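Local coordinates for protein second substrate binding domain of putative amino acid ABC transporter (Streptococcus pneumoniae, PDB 4OEN) that probably captures an amino acid outside the cell and hands it to the membrane part of an ABC transporter for import, at residues A[5-10]-A[65-70]; A[81-86]-A[200-205]; A[103-108]-A[129-134]; A[108-113]-A[152-157]. All blocks are in the same frame, centred on the assembly; numbering follows the deposited sequence. Where two conformers were deposited one is given.

Contact 1 of 4, residues A[5-10]-A[65-70]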
loop_
_atom_site.group_PDB
_atom_site.type_symbol
_atom_site.label_atom_id
_atom_site.label_comp_id
_atom_site.label_asym_id
_atom_site.label_seq_id
_atom_site.Cartn_x
_atom_site.Cartn_y
_atom_site.Cartn_z
ATOM N N TYR A 5 24.590 1.428 2.009
ATOM C CA TYR A 5 23.486 1.073 2.899
ATOM C C TYR A 5 22.731 -0.095 2.299
ATOM O O TYR A 5 22.374 -0.066 1.125
ATOM C CB TYR A 5 22.502 2.222 3.111
ATOM C CG TYR A 5 23.020 3.383 3.918
ATOM C CD1 TYR A 5 23.167 3.288 5.296
ATOM C CD2 TYR A 5 23.341 4.583 3.300
ATOM C CE1 TYR A 5 23.632 4.359 6.036
ATOM C CE2 TYR A 5 23.809 5.656 4.024
ATOM C CZ TYR A 5 23.954 5.540 5.391
ATOM O OH TYR A 5 24.420 6.614 6.103
ATOM N N ILE A 6 22.468 -1.111 3.106
ATOM C CA ILE A 6 21.709 -2.261 2.641
ATOM C C ILE A 6 20.238 -2.066 2.954
ATOM O O ILE A 6 19.874 -1.852 4.106
ATOM C CB ILE A 6 22.216 -3.562 3.283
ATOM C CG1 ILE A 6 23.682 -3.789 2.911
ATOM C CG2 ILE A 6 21.373 -4.741 2.841
ATOM C CD1 ILE A 6 24.266 -5.038 3.516
ATOM N N ILE A 7 19.399 -2.122 1.922
ATOM C CA ILE A 7 17.967 -1.907 2.078
ATOM C C ILE A 7 17.229 -3.189 1.769
ATOM O O ILE A 7 17.316 -3.702 0.668
ATOM C CB ILE A 7 17.422 -0.797 1.147
ATOM C CG1 ILE A 7 18.258 0.480 1.284
ATOM C CG2 ILE A 7 15.938 -0.537 1.444
ATOM C CD1 ILE A 7 18.266 1.056 2.688
ATOM N N ALA A 8 16.510 -3.708 2.752
ATOM C CA ALA A 8 15.814 -4.970 2.578
ATOM C C ALA A 8 14.333 -4.739 2.321
ATOM O O ALA A 8 13.736 -3.803 2.862
ATOM C CB ALA A 8 16.025 -5.847 3.802
ATOM N N SER A 9 13.740 -5.596 1.493
ATOM C CA SER A 9 12.354 -5.424 1.115
ATOM C C SER A 9 11.638 -6.757 0.931
ATOM O O SER A 9 12.225 -7.836 1.085
ATOM C CB SER A 9 12.277 -4.589 -0.175
ATOM O OG SER A 9 10.944 -4.234 -0.471
ATOM N N ASP A 10 10.345 -6.672 0.640
ATOM C CA ASP A 10 9.556 -7.840 0.276
ATOM C C ASP A 10 9.814 -8.217 -1.178
ATOM O O ASP A 10 10.511 -7.511 -1.906
ATOM C CB ASP A 10 8.072 -7.531 0.518
ATOM C CG ASP A 10 7.208 -8.766 0.656
ATOM O OD1 ASP A 10 7.718 -9.909 0.677
ATOM O OD2 ASP A 10 5.988 -8.579 0.796
ATOM N N GLY A 65 18.099 -0.687 6.475
ATOM C CA GLY A 65 16.756 -0.142 6.421
ATOM C C GLY A 65 15.821 -1.103 5.741
ATOM O O GLY A 65 16.269 -2.044 5.085
ATOM N N ILE A 66 14.530 -0.888 5.952
ATOM C CA ILE A 66 13.493 -1.664 5.276
ATOM C C ILE A 66 12.472 -0.750 4.609
ATOM O O ILE A 66 12.054 0.259 5.176
ATOM C CB ILE A 66 12.788 -2.637 6.254
ATOM C CG1 ILE A 66 11.650 -3.377 5.550
ATOM C CG2 ILE A 66 12.278 -1.917 7.503
ATOM C CD1 ILE A 66 11.002 -4.464 6.410
ATOM N N ILE A 67 12.124 -1.083 3.370
ATOM C CA ILE A 67 11.032 -0.395 2.684
ATOM C C ILE A 67 10.240 -1.494 1.997
ATOM O O ILE A 67 10.803 -2.302 1.260
ATOM C CB ILE A 67 11.543 0.703 1.698
ATOM C CG1 ILE A 67 10.388 1.632 1.306
ATOM C CG2 ILE A 67 12.308 0.111 0.481
ATOM C CD1 ILE A 67 10.824 2.805 0.384
ATOM N N ALA A 68 8.949 -1.578 2.300
ATOM C CA ALA A 68 8.137 -2.700 1.822
ATOM C C ALA A 68 6.661 -2.467 2.083
ATOM O O ALA A 68 5.994 -3.323 2.661
ATOM C CB ALA A 68 8.587 -4.026 2.492
ATOM N N GLY A 69 6.149 -1.302 1.680
ATOM C CA GLY A 69 4.770 -0.946 1.973
ATOM C C GLY A 69 4.453 -1.132 3.444
ATOM O O GLY A 69 3.363 -1.582 3.808
ATOM N N MET A 70 5.419 -0.768 4.282
ATOM C CA MET A 70 5.387 -1.081 5.712
ATOM C C MET A 70 4.529 -0.118 6.507
ATOM O O MET A 70 4.770 1.091 6.503
ATOM C CB MET A 70 6.809 -1.073 6.261
ATOM C CG MET A 70 6.900 -1.379 7.743
ATOM S SD MET A 70 8.645 -1.525 8.211
ATOM C CE MET A 70 8.499 -1.957 9.945
#
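The S9 hydroxyl gives its proton to the carbonyl oxygen of I67, OG to O 2.6 Å, reaching it in the plane of that carbonyl. The torsion behind this bond sets OG opposite the backbone N (chi1 -171°), which swings the hydroxyl across to segment 65-70. Three backbone bonds precede it and make a short parallel ladder: G65 N donates to I6 O, A8 N to G65 O (2.9 Å, nearly straight at 170°), and I67 N to A8 O. The ladder pairs I7 with G65 and A8 with I66; beyond it the serine side chain carries the link on where regular strand pairing stops. A8 O also receives a CA-H...O contact from I66 CA at 3.2 Å, and CG1 of I66 lies 3.4 Å from the same oxygen.

Packing outside the ladder is mostly aliphatic. On the face bearing I7, its CG2 branch, anti to the backbone N, meets CG2 of I67 at 3.8 Å, the two side chains crossing at a slant. At the far end the methyl of A68 rests against the start of D10, CB to CB 4.1 Å. D10 itself lies close to a bound acetate, probably from the crystallisation liquor.

Strand 5-8 is flanked on its other edge by strand 44-47, so these strands belong to the parallel part of a type II periplasmic binding protein lobe. Helix 51-60 packs on A8 and I66, whereas F187 of strand 180-190 meets I7 and I67.

Contact 2 of 4, residues A[81-86]-A[200-205]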
loop_
_atom_site.group_PDB
_atom_site.type_symbol
_atom_site.label_atom_id
_atom_site.label_comp_id
_atom_site.label_asym_id
_atom_site.label_seq_id
_atom_site.Cartn_x
_atom_site.Cartn_y
_atom_site.Cartn_z
ATOM N N ASP A 81 12.604 2.841 14.051
ATOM C CA ASP A 81 12.392 4.269 13.853
ATOM C C ASP A 81 11.918 4.474 12.421
ATOM O O ASP A 81 12.541 3.994 11.482
ATOM C CB ASP A 81 13.675 5.071 14.103
ATOM C CG ASP A 81 14.087 5.106 15.573
ATOM O OD1 ASP A 81 13.227 4.941 16.463
ATOM O OD2 ASP A 81 15.293 5.316 15.831
ATOM N N PHE A 82 10.812 5.187 12.266
ATOM C CA PHE A 82 10.207 5.377 10.962
ATOM C C PHE A 82 10.563 6.721 10.360
ATOM O O PHE A 82 10.766 7.706 11.084
ATOM C CB PHE A 82 8.689 5.256 11.066
ATOM C CG PHE A 82 8.192 3.844 11.234
ATOM C CD1 PHE A 82 8.093 2.993 10.142
ATOM C CD2 PHE A 82 7.757 3.394 12.476
ATOM C CE1 PHE A 82 7.604 1.694 10.286
ATOM C CE2 PHE A 82 7.271 2.107 12.625
ATOM C CZ PHE A 82 7.186 1.256 11.527
ATOM N N SER A 83 10.612 6.753 9.037
ATOM C CA SER A 83 10.626 7.997 8.281
ATOM C C SER A 83 9.268 8.683 8.325
ATOM O O SER A 83 8.287 8.147 8.840
ATOM C CB SER A 83 10.974 7.737 6.822
ATOM O OG SER A 83 9.876 7.128 6.149
ATOM N N GLU A 84 9.205 9.865 7.742
ATOM C CA GLU A 84 7.936 10.495 7.423
ATOM C C GLU A 84 7.152 9.561 6.520
ATOM O O GLU A 84 7.747 8.806 5.752
ATOM C CB GLU A 84 8.154 11.842 6.727
ATOM C CG GLU A 84 8.837 12.877 7.585
ATOM C CD GLU A 84 7.872 13.572 8.522
ATOM O OE1 GLU A 84 6.651 13.346 8.391
ATOM O OE2 GLU A 84 8.333 14.349 9.385
ATOM N N SER A 85 5.829 9.613 6.606
ATOM C CA SER A 85 4.989 8.816 5.732
ATOM C C SER A 85 5.170 9.219 4.280
ATOM O O SER A 85 5.171 10.415 3.966
ATOM C CB SER A 85 3.517 8.966 6.122
ATOM O OG SER A 85 2.693 8.193 5.254
ATOM N N TYR A 86 5.285 8.238 3.387
ATOM C CA TYR A 86 5.292 8.547 1.963
ATOM C C TYR A 86 3.996 8.126 1.286
ATOM O O TYR A 86 3.824 8.340 0.088
ATOM C CB TYR A 86 6.489 7.902 1.249
ATOM C CG TYR A 86 6.559 6.391 1.256
ATOM C CD1 TYR A 86 5.907 5.632 0.289
ATOM C CD2 TYR A 86 7.312 5.726 2.203
ATOM C CE1 TYR A 86 5.988 4.238 0.303
ATOM C CE2 TYR A 86 7.398 4.325 2.219
ATOM C CZ TYR A 86 6.738 3.599 1.258
ATOM O OH TYR A 86 6.812 2.216 1.256
ATOM N N MET A 200 18.247 11.570 5.825
ATOM C CA MET A 200 18.371 11.686 4.373
ATOM C C MET A 200 17.127 11.194 3.643
ATOM O O MET A 200 16.755 11.742 2.596
ATOM C CB MET A 200 19.605 10.929 3.886
ATOM C CG MET A 200 20.896 11.607 4.311
ATOM S SD MET A 200 22.361 10.873 3.588
ATOM C CE MET A 200 22.319 9.233 4.321
ATOM N N PHE A 201 16.473 10.162 4.171
ATOM C CA PHE A 201 15.257 9.704 3.518
ATOM C C PHE A 201 14.219 10.812 3.545
ATOM O O PHE A 201 13.588 11.110 2.529
ATOM C CB PHE A 201 14.691 8.440 4.175
ATOM C CG PHE A 201 13.460 7.898 3.479
ATOM C CD1 PHE A 201 13.567 6.868 2.547
ATOM C CD2 PHE A 201 12.210 8.432 3.732
ATOM C CE1 PHE A 201 12.435 6.376 1.899
ATOM C CE2 PHE A 201 11.075 7.954 3.092
ATOM C CZ PHE A 201 11.190 6.917 2.169
ATOM N N ASN A 202 14.038 11.425 4.707
ATOM C CA ASN A 202 13.039 12.474 4.843
ATOM C C ASN A 202 13.373 13.678 3.971
ATOM O O ASN A 202 12.480 14.281 3.393
ATOM C CB ASN A 202 12.904 12.905 6.297
ATOM C CG ASN A 202 12.244 11.843 7.160
ATOM O OD1 ASN A 202 11.594 10.931 6.653
ATOM N ND2 ASN A 202 12.394 11.972 8.468
ATOM N N ASN A 203 14.651 14.041 3.897
ATOM C CA ASN A 203 15.054 15.164 3.052
ATOM C C ASN A 203 14.877 14.839 1.575
ATOM O O ASN A 203 14.438 15.685 0.792
ATOM C CB ASN A 203 16.504 15.554 3.330
ATOM C CG ASN A 203 16.665 16.230 4.668
ATOM O OD1 ASN A 203 15.694 16.722 5.242
ATOM N ND2 ASN A 203 17.887 16.270 5.170
ATOM N N GLY A 204 15.240 13.615 1.196
ATOM C CA GLY A 204 15.084 13.162 -0.175
ATOM C C GLY A 204 13.617 13.147 -0.568
ATOM O O GLY A 204 13.251 13.591 -1.652
ATOM N N LEU A 205 12.772 12.655 0.332
ATOM C CA LEU A 205 11.341 12.614 0.076
ATOM C C LEU A 205 10.786 14.020 -0.151
ATOM O O LEU A 205 10.023 14.257 -1.100
ATOM C CB LEU A 205 10.602 11.935 1.239
ATOM C CG LEU A 205 9.076 11.847 1.107
ATOM C CD1 LEU A 205 8.674 10.991 -0.079
ATOM C CD2 LEU A 205 8.465 11.291 2.382
HETATM O O HOH W 1 11.167 10.426 10.706
#
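N202 turns its amide toward E84 with CG set beside its own backbone N (chi1 -71°), and F201, one residue earlier on the helix, sends its ring toward S83 with CG anti to the backbone N (chi1 -177°). The amide oxygen OD1 of N202 accepts from E84 N at 2.8 Å, the N-H pointing well at it (164°) although the donor stands well out of the amide plane. The other end of the amide is used as well: ND2 donates to a water that in turn donates to F82 O, so N202 grips the chain on both sides of S83. In this type II periplasmic binding protein fold, the contact fastens helix 195-210 to the chain leaving strand 80-82. Next to the direct bond, S83 OG sits 3.4 Å from F201 CE2 while donating to E84 O, and it is also bonded to F187 N. The Y86 ring brings CD2 to the edge of the F201 ring, 4.1 Å from CZ. One turn on, L205 spreads its two methyls against CB of Y86, with CD1 at 4.0 Å, while F187 stacks on F201 and I36 of helix 28-40 also touches that ring.

Contact 3 of 4, residues A[103-108]-A[129-134]; sequences SYEDLK and SKYGYK
CB of Y104 sits squarely over one face of the Y131 ring, 3.4 Å from its centroid and only 5° off the normal, a CH-pi contact. The two rings themselves are inclined at 41° with centroids 5.3 Å apart, so the methylene rather than the Y104 ring does the close touching. On the opposite face of Y131 lies CG of K130. E105 approaches the ring's edge: OE2 lies in its plane, 3.6 Å from CE1, with the carboxylate turned almost perpendicular to the ring. A bend at chi2 (82°) folds the glutamate back to this edge, where a water joins OE2 to Y131 OH, 2.7 Å from the former and 2.6 Å from the latter.

Further along, L107 and Y133 cross at a slant, CB of L107 lying 3.9 Å from CD2 of Y133, whose hydroxyl is bonded to L124 O. CA of K108 makes a CA-H...O contact with Y131 O at 3.4 Å, where G132, with positive phi, takes the chain out of the helix. The arrangement packs the short 3-10 turn leading into strand 111-115 against the helix end leading into the neighbouring parallel strand 134-138, both in one lobe of the type II periplasmic binding protein fold.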
loop_
_atom_site.group_PDB
_atom_site.type_symbol
_atom_site.label_atom_id
_atom_site.label_comp_id
_atom_site.label_asym_id
_atom_site.label_seq_id
_atom_site.Cartn_x
_atom_site.Cartn_y
_atom_site.Cartn_z
ATOM N N SER A 103 -22.313 6.779 -3.397
ATOM C CA SER A 103 -22.228 7.128 -1.983
ATOM C C SER A 103 -22.474 5.877 -1.152
ATOM O O SER A 103 -22.995 4.896 -1.656
ATOM C CB SER A 103 -23.239 8.203 -1.609
ATOM O OG SER A 103 -24.564 7.702 -1.657
ATOM N N TYR A 104 -22.111 5.915 0.123
ATOM C CA TYR A 104 -22.376 4.758 0.977
ATOM C C TYR A 104 -23.882 4.592 1.180
ATOM O O TYR A 104 -24.373 3.482 1.338
ATOM C CB TYR A 104 -21.668 4.893 2.326
ATOM C CG TYR A 104 -20.168 4.753 2.244
ATOM C CD1 TYR A 104 -19.577 3.681 1.584
ATOM C CD2 TYR A 104 -19.338 5.713 2.804
ATOM C CE1 TYR A 104 -18.185 3.557 1.513
ATOM C CE2 TYR A 104 -17.964 5.601 2.723
ATOM C CZ TYR A 104 -17.397 4.535 2.087
ATOM O OH TYR A 104 -16.029 4.465 2.035
ATOM N N GLU A 105 -24.604 5.703 1.183
ATOM C CA GLU A 105 -26.063 5.673 1.278
ATOM C C GLU A 105 -26.680 4.881 0.123
ATOM O O GLU A 105 -27.714 4.229 0.291
ATOM C CB GLU A 105 -26.633 7.098 1.295
ATOM C CG GLU A 105 -26.422 7.856 2.606
ATOM C CD GLU A 105 -25.044 8.494 2.726
ATOM O OE1 GLU A 105 -24.245 8.413 1.765
ATOM O OE2 GLU A 105 -24.759 9.081 3.795
ATOM N N ASP A 106 -26.041 4.925 -1.049
ATOM C CA ASP A 106 -26.541 4.178 -2.209
ATOM C C ASP A 106 -26.466 2.664 -2.006
ATOM O O ASP A 106 -27.084 1.899 -2.752
ATOM C CB ASP A 106 -25.765 4.554 -3.472
ATOM C CG ASP A 106 -26.131 5.930 -4.003
ATOM O OD1 ASP A 106 -27.180 6.477 -3.595
ATOM O OD2 ASP A 106 -25.375 6.459 -4.852
ATOM N N LEU A 107 -25.709 2.244 -1.002
ATOM C CA LEU A 107 -25.518 0.829 -0.735
ATOM C C LEU A 107 -26.644 0.229 0.088
ATOM O O LEU A 107 -26.615 -0.966 0.373
ATOM C CB LEU A 107 -24.186 0.591 -0.006
ATOM C CG LEU A 107 -22.939 0.893 -0.835
ATOM C CD1 LEU A 107 -21.723 0.803 0.078
ATOM C CD2 LEU A 107 -22.863 -0.117 -1.971
ATOM N N LYS A 108 -27.619 1.036 0.498
ATOM C CA LYS A 108 -28.702 0.505 1.324
ATOM C C LYS A 108 -29.384 -0.664 0.617
ATOM O O LYS A 108 -29.849 -0.527 -0.514
ATOM C CB LYS A 108 -29.723 1.598 1.651
ATOM C CG LYS A 108 -30.744 1.215 2.720
ATOM C CD LYS A 108 -31.657 2.397 3.030
ATOM C CE LYS A 108 -32.669 2.040 4.100
ATOM N NZ LYS A 108 -33.497 0.878 3.680
ATOM N N SER A 129 -24.607 -0.832 10.202
ATOM C CA SER A 129 -25.886 -0.363 10.719
ATOM C C SER A 129 -26.208 1.022 10.173
ATOM O O SER A 129 -27.369 1.349 9.927
ATOM C CB SER A 129 -25.879 -0.343 12.249
ATOM O OG SER A 129 -25.871 -1.659 12.770
ATOM N N LYS A 130 -25.166 1.825 9.984
ATOM C CA LYS A 130 -25.319 3.186 9.478
ATOM C C LYS A 130 -25.892 3.199 8.060
ATOM O O LYS A 130 -26.793 3.997 7.756
ATOM C CB LYS A 130 -23.972 3.917 9.523
ATOM C CG LYS A 130 -24.029 5.377 9.064
ATOM C CD LYS A 130 -22.690 6.048 9.264
ATOM C CE LYS A 130 -22.736 7.510 8.867
ATOM N NZ LYS A 130 -21.381 8.108 8.967
ATOM N N TYR A 131 -25.402 2.301 7.200
ATOM C CA TYR A 131 -25.758 2.368 5.783
ATOM C C TYR A 131 -26.695 1.272 5.285
ATOM O O TYR A 131 -27.339 1.440 4.252
ATOM C CB TYR A 131 -24.484 2.391 4.937
ATOM C CG TYR A 131 -23.665 3.630 5.201
ATOM C CD1 TYR A 131 -24.175 4.897 4.909
ATOM C CD2 TYR A 131 -22.392 3.542 5.741
ATOM C CE1 TYR A 131 -23.430 6.029 5.154
ATOM C CE2 TYR A 131 -21.642 4.671 5.985
ATOM C CZ TYR A 131 -22.164 5.911 5.685
ATOM O OH TYR A 131 -21.399 7.030 5.933
ATOM N N GLY A 132 -26.788 0.163 6.013
ATOM C CA GLY A 132 -27.810 -0.834 5.734
ATOM C C GLY A 132 -27.543 -1.775 4.569
ATOM O O GLY A 132 -28.491 -2.282 3.952
ATOM N N TYR A 133 -26.267 -2.000 4.257
ATOM C CA TYR A 133 -25.884 -2.974 3.242
ATOM C C TYR A 133 -25.705 -4.338 3.877
ATOM O O TYR A 133 -25.589 -4.453 5.099
ATOM C CB TYR A 133 -24.590 -2.559 2.516
ATOM C CG TYR A 133 -23.495 -2.075 3.442
ATOM C CD1 TYR A 133 -22.762 -2.969 4.228
ATOM C CD2 TYR A 133 -23.211 -0.722 3.549
ATOM C CE1 TYR A 133 -21.782 -2.519 5.082
ATOM C CE2 TYR A 133 -22.224 -0.260 4.402
ATOM C CZ TYR A 133 -21.514 -1.165 5.168
ATOM O OH TYR A 133 -20.542 -0.696 6.020
ATOM N N LYS A 134 -25.728 -5.367 3.042
ATOM C CA LYS A 134 -25.287 -6.702 3.444
ATOM C C LYS A 134 -23.807 -6.853 3.128
ATOM O O LYS A 134 -23.280 -6.183 2.240
ATOM C CB LYS A 134 -26.091 -7.778 2.716
ATOM C CG LYS A 134 -27.580 -7.782 3.023
ATOM C CD LYS A 134 -28.304 -8.784 2.135
ATOM C CE LYS A 134 -29.763 -8.949 2.544
ATOM N NZ LYS A 134 -30.478 -7.646 2.598
HETATM O O HOH W 2 -22.293 9.240 4.914
#

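Contact 4 of 4, residues A[108-113]-A[152-157]; sequences KGKTVG and AIDAVM
T111 and D154 hold each other twice, T111 N donating to D154 OD2 at 2.9 Å and D154 N to T111 O at 2.8 Å. The carboxylate uses the anti lone pair of OD2 for its almost straight bond (169°). From here inward the contact is tight: V112 pairs with A155 and G113 with V156 in parallel register, and G113 N binds A155 O while M157 N binds G113 O at 3.0 Å. G113, which has no side chain at this spot, brings its bare CA to within 3.7 Å of I153 CD1. The isoleucine reaches it because its CG1 takes the position between backbone N and carbonyl carbon (chi1 54°). Its other branch, CG2, crosses CG2 of T111 at about a right angle, 3.8 Å away.

The D154 end is looser and wetter. K110 lays its aliphatic chain across the carboxylate at about a right angle, CB standing 3.5 Å from OD2, but its amine stops 4.9 Å from OD1, so NZ and OD1 meet through a water instead of a direct salt bridge. The opposite charges probably still attract.

K134 continues the sheet on the other edge of V112, and helices 119-126 and 141-150 pack nearby. Parallel strands 111-115 and 155-159, with the intervening chain largely helical, are characteristic of the alpha/beta lobes of type II periplasmic binding proteins.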
loop_
_atom_site.group_PDB
_atom_site.type_symbol
_atom_site.label_atom_id
_atom_site.label_comp_id
_atom_site.label_asym_id
_atom_site.label_seq_id
_atom_site.Cartn_x
_atom_site.Cartn_y
_atom_site.Cartn_z
ATOM N N LYS A 108 -27.619 1.036 0.498
ATOM C CA LYS A 108 -28.702 0.505 1.324
ATOM C C LYS A 108 -29.384 -0.664 0.617
ATOM O O LYS A 108 -29.849 -0.527 -0.514
ATOM C CB LYS A 108 -29.723 1.598 1.651
ATOM C CG LYS A 108 -30.744 1.215 2.720
ATOM C CD LYS A 108 -31.657 2.397 3.030
ATOM C CE LYS A 108 -32.669 2.040 4.100
ATOM N NZ LYS A 108 -33.497 0.878 3.680
ATOM N N GLY A 109 -29.395 -1.824 1.267
ATOM C CA GLY A 109 -30.032 -3.002 0.707
ATOM C C GLY A 109 -29.165 -3.772 -0.273
ATOM O O GLY A 109 -29.516 -4.880 -0.667
ATOM N N LYS A 110 -28.045 -3.173 -0.682
ATOM C CA LYS A 110 -27.096 -3.806 -1.587
ATOM C C LYS A 110 -26.164 -4.750 -0.831
ATOM O O LYS A 110 -26.141 -4.777 0.403
ATOM C CB LYS A 110 -26.244 -2.754 -2.310
ATOM C CG LYS A 110 -27.003 -1.671 -3.018
ATOM C CD LYS A 110 -27.757 -2.213 -4.193
ATOM C CE LYS A 110 -28.387 -1.087 -5.018
ATOM N NZ LYS A 110 -29.299 -1.686 -6.027
ATOM N N THR A 111 -25.363 -5.500 -1.572
ATOM C CA THR A 111 -24.429 -6.430 -0.951
ATOM C C THR A 111 -23.004 -6.058 -1.326
ATOM O O THR A 111 -22.686 -5.914 -2.505
ATOM C CB THR A 111 -24.702 -7.873 -1.366
ATOM O OG1 THR A 111 -26.001 -8.268 -0.909
ATOM C CG2 THR A 111 -23.659 -8.796 -0.763
ATOM N N VAL A 112 -22.162 -5.892 -0.312
ATOM C CA VAL A 112 -20.767 -5.508 -0.514
ATOM C C VAL A 112 -19.845 -6.669 -0.159
ATOM O O VAL A 112 -19.975 -7.227 0.917
ATOM C CB VAL A 112 -20.381 -4.288 0.342
ATOM C CG1 VAL A 112 -18.935 -3.892 0.043
ATOM C CG2 VAL A 112 -21.327 -3.107 0.068
ATOM N N GLY A 113 -18.934 -7.030 -1.065
ATOM C CA GLY A 113 -17.916 -8.036 -0.796
ATOM C C GLY A 113 -16.701 -7.492 -0.062
ATOM O O GLY A 113 -16.327 -6.323 -0.218
ATOM N N ALA A 152 -22.963 -10.719 -8.625
ATOM C CA ALA A 152 -23.465 -11.422 -7.449
ATOM C C ALA A 152 -23.370 -10.539 -6.203
ATOM O O ALA A 152 -24.177 -10.654 -5.279
ATOM C CB ALA A 152 -22.701 -12.723 -7.240
ATOM N N ILE A 153 -22.351 -9.687 -6.172
ATOM C CA ILE A 153 -22.282 -8.594 -5.209
ATOM C C ILE A 153 -22.286 -7.273 -5.984
ATOM O O ILE A 153 -21.977 -7.242 -7.176
ATOM C CB ILE A 153 -21.043 -8.692 -4.310
ATOM C CG1 ILE A 153 -19.779 -8.801 -5.156
ATOM C CG2 ILE A 153 -21.162 -9.925 -3.401
ATOM C CD1 ILE A 153 -18.483 -8.773 -4.376
ATOM N N ASP A 154 -22.634 -6.192 -5.298
ATOM C CA ASP A 154 -22.783 -4.882 -5.926
ATOM C C ASP A 154 -21.537 -4.009 -5.846
ATOM O O ASP A 154 -21.390 -3.040 -6.592
ATOM C CB ASP A 154 -23.961 -4.166 -5.280
ATOM C CG ASP A 154 -25.252 -4.932 -5.459
ATOM O OD1 ASP A 154 -25.740 -4.978 -6.609
ATOM O OD2 ASP A 154 -25.775 -5.489 -4.469
ATOM N N ALA A 155 -20.644 -4.346 -4.930
ATOM C CA ALA A 155 -19.464 -3.541 -4.651
ATOM C C ALA A 155 -18.493 -4.375 -3.853
ATOM O O ALA A 155 -18.868 -5.441 -3.327
ATOM C CB ALA A 155 -19.829 -2.274 -3.879
ATOM N N VAL A 156 -17.248 -3.906 -3.797
ATOM C CA VAL A 156 -16.260 -4.457 -2.878
ATOM C C VAL A 156 -15.661 -3.333 -2.054
ATOM O O VAL A 156 -15.735 -2.158 -2.426
ATOM C CB VAL A 156 -15.100 -5.179 -3.602
ATOM C CG1 VAL A 156 -15.622 -6.277 -4.507
ATOM C CG2 VAL A 156 -14.260 -4.167 -4.408
ATOM N N MET A 157 -15.086 -3.693 -0.921
ATOM C CA MET A 157 -14.246 -2.783 -0.145
ATOM C C MET A 157 -12.845 -3.391 -0.098
ATOM O O MET A 157 -12.712 -4.549 0.282
ATOM C CB MET A 157 -14.805 -2.594 1.268
ATOM C CG MET A 157 -14.344 -1.335 1.970
ATOM S SD MET A 157 -15.354 0.076 1.496
ATOM C CE MET A 157 -14.421 1.444 2.196
HETATM O O HOH W 3 -28.327 -4.280 -7.098
#

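Contacts 1 and 2 lie on one side of the chain's centre and contacts 3 and 4 on the other, the centres of contacts 1 and 3 being about 39 Å apart. Contacts 1 and 4 are the buried ones, each built on parallel strand pairing within the same branched sheet; a serine hydroxyl extends the ladder of contact 1, an aspartate that of contact 4. Contacts 2 and 3 are partly buried and lack backbone-to-backbone bonds between their segments: contact 2 has a hydrogen bond from a backbone N-H to an asparagine side-chain oxygen, contact 3 leans on aromatic packing. Contacts 2, 3 and 4 each include a bridging water. I67 meets Y86 between contacts 1 and 2; contacts 3 and 4 share K108.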